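Lipoprotein (Mycoplasma mycoides subsp. capri, PDB 7ADK) is probably a cell-surface peptidase of the chymotrypsin-like PA clan, anchored as a lipoprotein and perhaps directed against host antibodies. Local coordinates at residues G209-Q223 with S791-Y803. Residues are numbered along the deposited sequence; the frame is centred on the assembly and turned at random.
Sequences GLETKQENIKKFDDQ and SDGYDYKNLFGDY
A type I' beta turn, Tyr796 to Leu799, delivers Leu799 against the helix 208-212 and the ring of Phe220, at the start of the next helix. Leu799 runs with CG anti to its own N (chi1 -176°), which carries CD1 between the helix 208-212 and the ring of Phe220: Leu799 CD1 lies 3.6 Å from CZ of Phe220, met obliquely, and 3.9 Å from CB of Thr212. Thr212 adds its methyl, CG2, while its hydroxyl hydrogen-bonds back to Arg208 O. On the other branch, CD2 of Leu799 touches ND2 of Asn216 at 3.5 Å. Asn216 ND2 also reaches the edge of the Tyr796 ring, 3.8 Å from Tyr796 CD1, with amide and ring planes 56° apart.

Tyr796 is packed on both faces, by Tyr794 CD2 on one and Phe800 CD1 on the opposite one, and its hydroxyl is tied to Asp714, which probably fixes the edge that Asn216 meets. Tyr794, Tyr796 and Phe800 all sit on the loop that joins the antiparallel strands 783-792 and 807-809, two neighbouring strands of the mixed beta sheet; the contact lays the two short helices of 209-223 and the link between them against this loop.

Phe800 presents its outer rim to two polar side chains. NZ of Lys218 approaches near the ring plane, 3.9 Å from Phe800 CZ, and is hydrogen-bonded to Ser705; OE1 of Gln223 lies 4.0 Å from Phe800 CE2, also at the edge.

Toward the solvent, Glu215 and Lys797 touch through their aliphatic parts, Glu215 CB to Lys797 CD at 4.1 Å, with no salt bridge between them. The lysine bends at chi2 (84°) and turns its NZ back to Asp795 O, while Lys797 N donates to Asp795 OD1 at 2.9 Å, closing an Asx turn. No hydrogen bond crosses between residues 209-223 and 791-803.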
# COMPACT_ATOMS: atom_id res chain seq x y z
N GLY B 209 48.59 12.33 18.89
CA GLY B 209 47.30 12.64 18.27
C GLY B 209 46.11 12.09 19.07
O GLY B 209 45.17 12.81 19.37
N LEU B 210 46.19 10.85 19.53
CA LEU B 210 45.24 10.24 20.45
C LEU B 210 45.17 10.94 21.83
O LEU B 210 44.18 10.79 22.53
CB LEU B 210 45.56 8.73 20.50
CG LEU B 210 44.83 7.87 21.55
CD1 LEU B 210 44.68 6.43 21.07
CD2 LEU B 210 45.58 7.81 22.88
N GLU B 211 46.15 11.74 22.24
CA GLU B 211 46.02 12.65 23.38
C GLU B 211 45.56 14.06 22.97
O GLU B 211 44.87 14.72 23.74
CB GLU B 211 47.32 12.70 24.18
CG GLU B 211 47.67 11.37 24.87
CD GLU B 211 46.87 11.08 26.15
OE1 GLU B 211 47.32 10.23 26.95
OE2 GLU B 211 45.81 11.69 26.40
N THR B 212 45.81 14.50 21.74
CA THR B 212 45.28 15.76 21.18
C THR B 212 43.75 15.71 20.99
O THR B 212 43.10 16.75 20.95
CB THR B 212 45.99 16.11 19.86
OG1 THR B 212 47.37 16.25 20.10
CG2 THR B 212 45.54 17.42 19.24
N LYS B 213 43.15 14.52 21.01
CA LYS B 213 41.70 14.34 21.15
C LYS B 213 41.13 14.76 22.52
O LYS B 213 39.93 14.71 22.72
CB LYS B 213 41.32 12.90 20.76
CG LYS B 213 41.31 11.97 21.97
CD LYS B 213 41.31 10.49 21.62
CE LYS B 213 41.05 9.60 22.85
NZ LYS B 213 42.01 9.82 23.96
N GLN B 214 41.95 15.16 23.51
CA GLN B 214 41.38 15.69 24.76
C GLN B 214 40.63 17.02 24.55
O GLN B 214 39.75 17.36 25.34
CB GLN B 214 42.45 15.81 25.85
CG GLN B 214 42.85 14.45 26.44
CD GLN B 214 43.64 14.56 27.74
OE1 GLN B 214 43.39 15.39 28.60
NE2 GLN B 214 44.62 13.73 27.96
N GLU B 215 40.91 17.75 23.47
CA GLU B 215 40.14 18.92 23.06
C GLU B 215 38.82 18.55 22.36
O GLU B 215 37.81 19.24 22.54
CB GLU B 215 41.02 19.80 22.15
CG GLU B 215 41.90 20.81 22.88
CD GLU B 215 42.66 20.28 24.10
OE1 GLU B 215 42.43 20.80 25.21
OE2 GLU B 215 43.52 19.38 23.96
N ASN B 216 38.79 17.47 21.59
CA ASN B 216 37.61 16.94 20.88
C ASN B 216 37.81 15.44 20.68
O ASN B 216 38.85 15.01 20.20
CB ASN B 216 37.46 17.65 19.53
CG ASN B 216 38.71 17.55 18.66
OD1 ASN B 216 39.70 18.22 18.89
ND2 ASN B 216 38.71 16.72 17.66
N ILE B 217 36.80 14.62 20.95
CA ILE B 217 37.02 13.23 21.40
C ILE B 217 36.61 12.24 20.31
O ILE B 217 35.62 12.46 19.63
CB ILE B 217 36.23 12.99 22.72
CG1 ILE B 217 36.83 13.78 23.92
CG2 ILE B 217 36.01 11.52 23.09
CD1 ILE B 217 37.99 13.12 24.66
N LYS B 218 37.43 11.18 20.15
CA LYS B 218 37.39 10.04 19.20
C LYS B 218 38.21 8.89 19.82
O LYS B 218 38.57 8.99 21.00
CB LYS B 218 37.97 10.46 17.84
CG LYS B 218 37.14 11.58 17.22
CD LYS B 218 37.36 11.90 15.75
CE LYS B 218 36.24 12.85 15.37
NZ LYS B 218 36.14 13.18 13.96
N LYS B 219 38.62 7.85 19.08
CA LYS B 219 39.79 7.01 19.44
C LYS B 219 40.47 6.42 18.20
O LYS B 219 39.79 5.87 17.35
CB LYS B 219 39.38 5.94 20.46
CG LYS B 219 40.57 5.39 21.26
CD LYS B 219 40.11 4.58 22.47
CE LYS B 219 41.28 4.11 23.33
NZ LYS B 219 40.81 3.40 24.53
N PHE B 220 41.77 6.57 18.05
CA PHE B 220 42.46 6.46 16.75
C PHE B 220 42.40 5.08 16.08
O PHE B 220 42.08 5.00 14.90
CB PHE B 220 43.91 6.96 16.93
CG PHE B 220 44.17 8.45 16.70
CD1 PHE B 220 43.14 9.41 16.70
CD2 PHE B 220 45.48 8.87 16.46
CE1 PHE B 220 43.41 10.75 16.38
CE2 PHE B 220 45.76 10.21 16.14
CZ PHE B 220 44.72 11.15 16.09
N ASP B 221 42.63 3.98 16.80
CA ASP B 221 42.49 2.63 16.25
C ASP B 221 41.02 2.20 16.02
O ASP B 221 40.75 1.39 15.14
CB ASP B 221 43.18 1.63 17.17
CG ASP B 221 43.14 0.22 16.58
OD1 ASP B 221 43.68 0.00 15.48
OD2 ASP B 221 42.58 -0.69 17.23
N ASP B 222 40.07 2.73 16.79
CA ASP B 222 38.64 2.56 16.52
C ASP B 222 38.28 3.30 15.22
O ASP B 222 37.69 2.73 14.32
CB ASP B 222 37.75 3.08 17.65
CG ASP B 222 37.85 2.38 19.00
OD1 ASP B 222 38.56 1.36 19.15
OD2 ASP B 222 37.17 2.86 19.94
N GLN B 223 38.71 4.54 15.10
CA GLN B 223 38.43 5.43 13.97
C GLN B 223 38.92 4.86 12.64
O GLN B 223 38.29 5.08 11.61
CB GLN B 223 39.09 6.79 14.25
CG GLN B 223 38.46 7.89 13.42
CD GLN B 223 39.37 9.07 13.21
OE1 GLN B 223 39.79 9.36 12.11
NE2 GLN B 223 39.75 9.78 14.24
N SER B 791 27.45 26.32 7.66
CA SER B 791 28.42 25.84 8.63
C SER B 791 29.13 27.03 9.25
O SER B 791 29.67 27.89 8.56
CB SER B 791 29.40 24.87 8.00
OG SER B 791 30.43 24.51 8.87
N ASP B 792 29.18 27.04 10.57
CA ASP B 792 30.00 27.93 11.40
C ASP B 792 31.50 27.60 11.34
O ASP B 792 32.34 28.33 11.85
CB ASP B 792 29.46 27.76 12.81
CG ASP B 792 29.94 28.77 13.84
OD1 ASP B 792 29.95 28.42 15.04
OD2 ASP B 792 30.21 29.93 13.46
N GLY B 793 31.83 26.46 10.72
CA GLY B 793 33.12 25.82 10.79
C GLY B 793 33.32 25.12 12.12
O GLY B 793 32.52 25.23 13.04
N TYR B 794 34.42 24.38 12.22
CA TYR B 794 34.88 23.72 13.42
C TYR B 794 36.39 23.59 13.35
O TYR B 794 36.93 23.36 12.26
CB TYR B 794 34.22 22.35 13.58
CG TYR B 794 34.37 21.78 14.97
CD1 TYR B 794 33.43 22.12 15.96
CD2 TYR B 794 35.45 20.93 15.29
CE1 TYR B 794 33.54 21.59 17.25
CE2 TYR B 794 35.59 20.43 16.60
CZ TYR B 794 34.63 20.75 17.58
OH TYR B 794 34.76 20.29 18.85
N ASP B 795 37.08 23.73 14.48
CA ASP B 795 38.53 23.65 14.56
C ASP B 795 38.95 22.42 15.36
O ASP B 795 38.50 22.22 16.49
CB ASP B 795 39.05 24.97 15.17
CG ASP B 795 40.57 25.12 15.16
OD1 ASP B 795 41.30 24.11 15.08
OD2 ASP B 795 41.04 26.27 15.24
N TYR B 796 39.82 21.59 14.79
CA TYR B 796 40.32 20.35 15.37
C TYR B 796 41.66 20.47 16.11
O TYR B 796 42.27 19.45 16.44
CB TYR B 796 40.39 19.30 14.26
CG TYR B 796 39.07 19.02 13.56
CD1 TYR B 796 38.09 18.28 14.23
CD2 TYR B 796 38.86 19.45 12.24
CE1 TYR B 796 36.91 17.92 13.56
CE2 TYR B 796 37.67 19.11 11.57
CZ TYR B 796 36.71 18.31 12.22
OH TYR B 796 35.61 17.85 11.57
N LYS B 797 42.17 21.68 16.37
CA LYS B 797 43.38 21.93 17.18
C LYS B 797 44.60 21.14 16.67
O LYS B 797 45.34 20.53 17.43
CB LYS B 797 43.08 21.74 18.68
CG LYS B 797 42.14 22.80 19.28
CD LYS B 797 40.66 22.51 19.07
CE LYS B 797 39.77 23.62 19.64
NZ LYS B 797 38.35 23.37 19.32
N ASN B 798 44.77 21.12 15.35
CA ASN B 798 45.78 20.38 14.58
C ASN B 798 45.73 18.83 14.65
O ASN B 798 46.65 18.18 14.18
CB ASN B 798 47.18 20.98 14.80
CG ASN B 798 47.27 22.44 14.43
OD1 ASN B 798 47.37 23.31 15.28
ND2 ASN B 798 47.22 22.77 13.17
N LEU B 799 44.67 18.22 15.18
CA LEU B 799 44.52 16.76 15.23
C LEU B 799 44.60 16.12 13.83
O LEU B 799 45.25 15.09 13.63
CB LEU B 799 43.15 16.45 15.87
CG LEU B 799 42.85 14.97 16.10
CD1 LEU B 799 43.67 14.43 17.25
CD2 LEU B 799 41.38 14.80 16.44
N PHE B 800 43.96 16.78 12.87
CA PHE B 800 43.92 16.46 11.45
C PHE B 800 44.91 17.33 10.65
O PHE B 800 44.66 17.65 9.49
CB PHE B 800 42.46 16.57 10.98
CG PHE B 800 41.49 15.54 11.54
CD1 PHE B 800 40.49 15.92 12.45
CD2 PHE B 800 41.60 14.19 11.17
CE1 PHE B 800 39.61 14.97 12.99
CE2 PHE B 800 40.72 13.23 11.71
CZ PHE B 800 39.74 13.61 12.62
N GLY B 801 46.02 17.76 11.25
CA GLY B 801 47.04 18.56 10.58
C GLY B 801 46.58 19.98 10.29
O GLY B 801 46.20 20.70 11.21
N ASP B 802 46.61 20.41 9.03
CA ASP B 802 46.12 21.73 8.59
C ASP B 802 44.59 21.75 8.32
O ASP B 802 44.03 22.78 7.95
CB ASP B 802 46.93 22.18 7.37
CG ASP B 802 46.76 23.67 7.02
OD1 ASP B 802 46.64 24.51 7.94
OD2 ASP B 802 46.81 24.02 5.82
N TYR B 803 43.89 20.63 8.50
CA TYR B 803 42.46 20.48 8.20
C TYR B 803 41.52 21.13 9.23
O TYR B 803 41.75 21.11 10.44
CB TYR B 803 42.12 19.01 8.06
CG TYR B 803 40.68 18.74 7.71
CD1 TYR B 803 40.23 19.00 6.41
CD2 TYR B 803 39.78 18.27 8.69
CE1 TYR B 803 38.87 18.86 6.10
CE2 TYR B 803 38.42 18.11 8.38
CZ TYR B 803 37.96 18.43 7.09
OH TYR B 803 36.65 18.33 6.79